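Local coordinates for protein Cow rumen GH26 endo-mannanase (Metagenome, PDB 6UEH) that probably hydrolyses internal beta-1,4-mannosidic linkages of mannans such as galactomannan, as an endo-mannanase of glycosyl hydrolase family 26, at residues A[263-268]-A[329-334]; A[317-322]-A[371-376]. All blocks are in the same frame, centred on the assembly; numbering follows the deposited sequence.

Contact 1: residues A[263-268]-A[329-334]; sequences YATSST and WGKAGA
Lys331 reaches from its turn across to the loop 263-268, passing Thr265 and ending among backbone oxygens. With CG anti to the backbone N (chi1 -170°) the chain is aimed past Thr265, and its straight run beyond CG carries NZ to the carbonyls of 263-268. The two side chains cross at a slant: Thr265 CG2 lies 4.1 Å from both CB and CG of Lys331, and Thr265 CB is 4.0 Å from Lys331 CD. A beta-branched threonine suits the place because its methyl group meets the aliphatic part of the lysine. At the end of the chain Lys331 NZ donates to Thr265 O at 3.0 Å, standing above the carbonyl plane, 65° out of it. Ser267 O is equally close to NZ, but the angle is poor for a hydrogen bond, and its proximity is probably favourable mainly through charge. With an alanine in place of the lysine, Thr265 O is likely to lose this donor and a gap to open where CG and CD lay along Thr265. A water mainly bridges Ala264 O, to which it donates, and Ser267 N, from which it accepts; its link to Lys331 NZ is weak. Ser267 OG is bonded elsewhere, to Pro244 O, Lys245 O and Phe269 N. The lysine rises from a type I beta turn, Gly330 to Gly333, closed by Gly333 N bonding to Gly330 O at 3.2 Å. Gly333 is the N-cap of helix 334-351, and glycine fits because at its positive phi (101°) a side chain would jam against Ala332 O. The contact thus joins two beta-to-alpha loops of a TIM barrel.

Contact 2: residues A[317-322]-A[371-376]; sequences NVNTDG and IQWYAG
Trp373 brings the six-membered ring of its indole up to Asn319, whose OD1 lies 3.4 Å from Trp373 CZ2 and close to the ring plane. The pair joins two loops that follow strands 306-309 and 357-362 of the TIM barrel, with Trp373 on a short 3-10 segment. The two side chains cross at about a right angle, with amide and ring planes 73° apart. The indole also donates: Trp373 NE1 bonds to Asn319 O at 2.9 Å, with the acceptor in the ring plane. Tryptophan thus supplies both bulk for a buried position and an N-H for a backbone oxygen. Beside it, the methyl CG2 of Thr320 rests 3.7 Å from Gln372 OE1, a looser meeting at the more exposed margin.

Asparagine suits its place, since both ends of the Asn319 amide are used to shape its own loop. CG sits between the backbone N and the carbonyl carbon (chi1 82°), from where ND2 donates to Asn317 O at 2.7 Å, and this acceptor lies in the amide plane. In an Asx motif, Asn319 OD1 accepts from Gly322 N at 2.6 Å, with an N-H...O angle of 142°.

In the fold
Contacts 1 and 2 lie about 13 Å apart between centres, in the family 26 catalytic domain rather than the calcium-binding CBM6 module. Along the chain their segments alternate: 263-268, 317-322, 329-334, 371-376. Segments 317-322 and 329-334 belong to one long loop between strand 306-309 and helix 334-351; its later part meets 263-268 and its earlier part 371-376. The contacts touch directly: Ala334 N probably bonds to Thr320 O at 2.9 Å, while Ala334 CB packs 3.6 Å from Trp373 CE2. The first turn of helix 334-351 therefore couples both. These loops follow strands of the eight-stranded parallel barrel at the end where TIM-barrel enzymes carry their active sites, and the contacts probably help shape them around it.

Contact 1: residues A[263-268]-A[329-334]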
loop_
_atom_site.group_PDB
_atom_site.type_symbol
_atom_site.label_atom_id
_atom_site.label_comp_id
_atom_site.label_asym_id
_atom_site.label_seq_id
_atom_site.Cartn_x
_atom_site.Cartn_y
_atom_site.Cartn_z
ATOM N N TYR A 263 -4.146 -5.026 -21.660
ATOM C CA TYR A 263 -4.746 -4.589 -20.407
ATOM C C TYR A 263 -4.384 -3.129 -20.167
ATOM O O TYR A 263 -4.753 -2.546 -19.150
ATOM C CB TYR A 263 -4.290 -5.463 -19.230
ATOM C CG TYR A 263 -2.791 -5.689 -19.128
ATOM C CD1 TYR A 263 -1.913 -4.626 -18.942
ATOM C CD2 TYR A 263 -2.261 -6.972 -19.185
ATOM C CE1 TYR A 263 -0.551 -4.831 -18.842
ATOM C CE2 TYR A 263 -0.898 -7.185 -19.081
ATOM C CZ TYR A 263 -0.050 -6.111 -18.909
ATOM O OH TYR A 263 1.306 -6.315 -18.806
ATOM N N ALA A 264 -3.647 -2.554 -21.113
ATOM C CA ALA A 264 -3.126 -1.198 -20.973
ATOM C C ALA A 264 -4.121 -0.152 -21.469
ATOM O O ALA A 264 -5.300 -0.444 -21.664
ATOM C CB ALA A 264 -1.805 -1.062 -21.715
ATOM N N THR A 265 -3.631 1.068 -21.676
ATOM C CA THR A 265 -4.485 2.192 -22.046
ATOM C C THR A 265 -4.400 2.520 -23.534
ATOM O O THR A 265 -4.625 3.660 -23.943
ATOM C CB THR A 265 -4.119 3.452 -21.236
ATOM O OG1 THR A 265 -2.737 3.769 -21.445
ATOM C CG2 THR A 265 -4.357 3.219 -19.754
ATOM N N SER A 266 -4.084 1.514 -24.341
ATOM C CA SER A 266 -3.845 1.716 -25.764
ATOM C C SER A 266 -4.998 1.232 -26.643
ATOM O O SER A 266 -4.879 1.208 -27.866
ATOM C CB SER A 266 -2.551 1.008 -26.174
ATOM O OG SER A 266 -2.555 -0.340 -25.735
ATOM N N SER A 267 -6.109 0.850 -26.022
ATOM C CA SER A 267 -7.250 0.322 -26.764
ATOM C C SER A 267 -8.294 1.392 -27.074
ATOM O O SER A 267 -8.355 2.424 -26.409
ATOM C CB SER A 267 -7.906 -0.820 -25.987
ATOM O OG SER A 267 -9.078 -1.272 -26.644
ATOM N N THR A 268 -9.115 1.131 -28.089
ATOM C CA THR A 268 -10.227 2.014 -28.424
ATOM C C THR A 268 -11.458 1.661 -27.589
ATOM O O THR A 268 -12.501 2.309 -27.687
ATOM C CB THR A 268 -10.575 1.941 -29.919
ATOM O OG1 THR A 268 -10.812 0.576 -30.288
ATOM C CG2 THR A 268 -9.428 2.493 -30.756
ATOM N N TRP A 329 -8.814 0.015 -16.835
ATOM C CA TRP A 329 -9.902 0.336 -15.917
ATOM C C TRP A 329 -9.683 1.644 -15.148
ATOM O O TRP A 329 -10.587 2.115 -14.460
ATOM C CB TRP A 329 -10.141 -0.816 -14.932
ATOM C CG TRP A 329 -8.909 -1.391 -14.291
ATOM C CD1 TRP A 329 -8.210 -0.870 -13.241
ATOM C CD2 TRP A 329 -8.253 -2.615 -14.643
ATOM N NE1 TRP A 329 -7.151 -1.689 -12.925
ATOM C CE2 TRP A 329 -7.156 -2.768 -13.770
ATOM C CE3 TRP A 329 -8.482 -3.595 -15.615
ATOM C CZ2 TRP A 329 -6.292 -3.860 -13.840
ATOM C CZ3 TRP A 329 -7.623 -4.678 -15.683
ATOM C CH2 TRP A 329 -6.540 -4.800 -14.801
ATOM N N GLY A 330 -8.502 2.239 -15.278
ATOM C CA GLY A 330 -8.222 3.507 -14.621
ATOM C C GLY A 330 -8.145 4.663 -15.601
ATOM O O GLY A 330 -7.943 5.816 -15.215
ATOM N N LYS A 331 -8.322 4.340 -16.877
ATOM C CA LYS A 331 -8.136 5.283 -17.974
ATOM C C LYS A 331 -9.130 6.444 -17.956
ATOM O O LYS A 331 -8.834 7.527 -18.457
ATOM C CB LYS A 331 -8.239 4.533 -19.305
ATOM C CG LYS A 331 -7.829 5.320 -20.532
ATOM C CD LYS A 331 -7.926 4.436 -21.765
ATOM C CE LYS A 331 -7.512 5.175 -23.027
ATOM N NZ LYS A 331 -7.585 4.277 -24.210
ATOM N N ALA A 332 -10.306 6.213 -17.380
ATOM C CA ALA A 332 -11.364 7.219 -17.379
ATOM C C ALA A 332 -11.410 8.027 -16.083
ATOM O O ALA A 332 -12.323 8.825 -15.875
ATOM C CB ALA A 332 -12.709 6.560 -17.631
ATOM N N GLY A 333 -10.430 7.818 -15.210
ATOM C CA GLY A 333 -10.339 8.592 -13.985
ATOM C C GLY A 333 -10.852 7.880 -12.748
ATOM O O GLY A 333 -11.438 6.800 -12.834
ATOM N N ALA A 334 -10.637 8.502 -11.592
ATOM C CA ALA A 334 -10.962 7.897 -10.305
ATOM C C ALA A 334 -12.458 7.648 -10.126
ATOM O O ALA A 334 -12.861 6.571 -9.697
ATOM C CB ALA A 334 -10.436 8.771 -9.171
HETATM O O HOH W 1 -7.350 1.113 -23.111
#

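Contact 2: residues A[317-322]-A[371-376]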
loop_
_atom_site.group_PDB
_atom_site.type_symbol
_atom_site.label_atom_id
_atom_site.label_comp_id
_atom_site.label_asym_id
_atom_site.label_seq_id
_atom_site.Cartn_x
_atom_site.Cartn_y
_atom_site.Cartn_z
ATOM N N ASN A 317 0.363 6.151 -12.013
ATOM C CA ASN A 317 1.077 7.358 -11.613
ATOM C C ASN A 317 0.089 8.461 -11.242
ATOM O O ASN A 317 -1.052 8.453 -11.706
ATOM C CB ASN A 317 2.020 7.816 -12.724
ATOM C CG ASN A 317 3.229 6.912 -12.862
ATOM O OD1 ASN A 317 3.890 6.586 -11.876
ATOM N ND2 ASN A 317 3.516 6.488 -14.086
ATOM N N VAL A 318 0.536 9.397 -10.408
ATOM C CA VAL A 318 -0.345 10.376 -9.768
ATOM C C VAL A 318 -1.312 11.077 -10.730
ATOM O O VAL A 318 -0.898 11.737 -11.685
ATOM C CB VAL A 318 0.477 11.449 -9.011
ATOM C CG1 VAL A 318 1.584 12.025 -9.895
ATOM C CG2 VAL A 318 -0.434 12.545 -8.477
ATOM N N ASN A 319 -2.605 10.907 -10.459
ATOM C CA ASN A 319 -3.676 11.512 -11.246
ATOM C C ASN A 319 -5.041 11.202 -10.646
ATOM O O ASN A 319 -5.162 10.362 -9.756
ATOM C CB ASN A 319 -3.648 11.012 -12.692
ATOM C CG ASN A 319 -4.331 9.669 -12.853
ATOM O OD1 ASN A 319 -5.502 9.598 -13.224
ATOM N ND2 ASN A 319 -3.609 8.595 -12.559
ATOM N N THR A 320 -6.070 11.880 -11.148
ATOM C CA THR A 320 -7.452 11.517 -10.839
ATOM C C THR A 320 -8.292 11.516 -12.112
ATOM O O THR A 320 -9.429 11.047 -12.113
ATOM C CB THR A 320 -8.095 12.476 -9.815
ATOM O OG1 THR A 320 -7.872 13.833 -10.219
ATOM C CG2 THR A 320 -7.513 12.253 -8.424
ATOM N N ASP A 321 -7.724 12.038 -13.197
ATOM C CA ASP A 321 -8.464 12.174 -14.448
ATOM C C ASP A 321 -8.215 11.009 -15.409
ATOM O O ASP A 321 -8.815 10.947 -16.483
ATOM C CB ASP A 321 -8.115 13.502 -15.126
ATOM C CG ASP A 321 -6.668 13.571 -15.578
ATOM O OD1 ASP A 321 -5.840 12.776 -15.085
ATOM O OD2 ASP A 321 -6.355 14.436 -16.424
ATOM N N GLY A 322 -7.332 10.092 -15.024
ATOM C CA GLY A 322 -7.070 8.903 -15.818
ATOM C C GLY A 322 -5.768 8.953 -16.597
ATOM O O GLY A 322 -5.309 7.937 -17.119
ATOM N N ILE A 371 -6.781 9.107 -2.570
ATOM C CA ILE A 371 -7.892 8.480 -1.862
ATOM C C ILE A 371 -9.171 8.480 -2.703
ATOM O O ILE A 371 -10.135 7.789 -2.378
ATOM C CB ILE A 371 -8.169 9.185 -0.520
ATOM C CG1 ILE A 371 -8.894 8.243 0.447
ATOM C CG2 ILE A 371 -8.956 10.476 -0.738
ATOM C CD1 ILE A 371 -9.206 8.872 1.790
ATOM N N GLN A 372 -9.173 9.245 -3.789
ATOM C CA GLN A 372 -10.337 9.299 -4.669
ATOM C C GLN A 372 -10.517 7.993 -5.443
ATOM O O GLN A 372 -11.553 7.774 -6.067
ATOM C CB GLN A 372 -10.227 10.474 -5.640
ATOM C CG GLN A 372 -10.217 11.833 -4.955
ATOM C CD GLN A 372 -10.341 12.978 -5.936
ATOM O OE1 GLN A 372 -10.882 12.817 -7.031
ATOM N NE2 GLN A 372 -9.838 14.145 -5.550
ATOM N N TRP A 373 -9.508 7.130 -5.389
ATOM C CA TRP A 373 -9.574 5.826 -6.042
ATOM C C TRP A 373 -10.056 4.740 -5.080
ATOM O O TRP A 373 -10.077 3.559 -5.427
ATOM C CB TRP A 373 -8.208 5.444 -6.616
ATOM C CG TRP A 373 -7.718 6.383 -7.673
ATOM C CD1 TRP A 373 -7.083 7.575 -7.482
ATOM C CD2 TRP A 373 -7.817 6.203 -9.092
ATOM N NE1 TRP A 373 -6.783 8.151 -8.693
ATOM C CE2 TRP A 373 -7.223 7.329 -9.696
ATOM C CE3 TRP A 373 -8.349 5.199 -9.907
ATOM C CZ2 TRP A 373 -7.149 7.478 -11.081
ATOM C CZ3 TRP A 373 -8.275 5.351 -11.280
ATOM C CH2 TRP A 373 -7.677 6.482 -11.854
ATOM N N TYR A 374 -10.438 5.146 -3.872
ATOM C CA TYR A 374 -10.954 4.220 -2.867
ATOM C C TYR A 374 -12.467 4.072 -3.006
ATOM O O TYR A 374 -13.192 5.065 -3.044
ATOM C CB TYR A 374 -10.580 4.701 -1.463
ATOM C CG TYR A 374 -11.078 3.827 -0.332
ATOM C CD1 TYR A 374 -10.813 2.462 -0.308
ATOM C CD2 TYR A 374 -11.788 4.375 0.729
ATOM C CE1 TYR A 374 -11.257 1.665 0.730
ATOM C CE2 TYR A 374 -12.236 3.586 1.773
ATOM C CZ TYR A 374 -11.967 2.234 1.770
ATOM O OH TYR A 374 -12.412 1.449 2.810
ATOM N N ALA A 375 -12.938 2.833 -3.085
ATOM C CA ALA A 375 -14.349 2.566 -3.352
ATOM C C ALA A 375 -15.232 2.673 -2.108
ATOM O O ALA A 375 -16.457 2.605 -2.211
ATOM C CB ALA A 375 -14.507 1.196 -3.977
ATOM N N GLY A 376 -14.620 2.832 -0.940
ATOM C CA GLY A 376 -15.380 3.014 0.286
ATOM C C GLY A 376 -15.400 1.792 1.186
ATOM O O GLY A 376 -15.200 0.668 0.727
#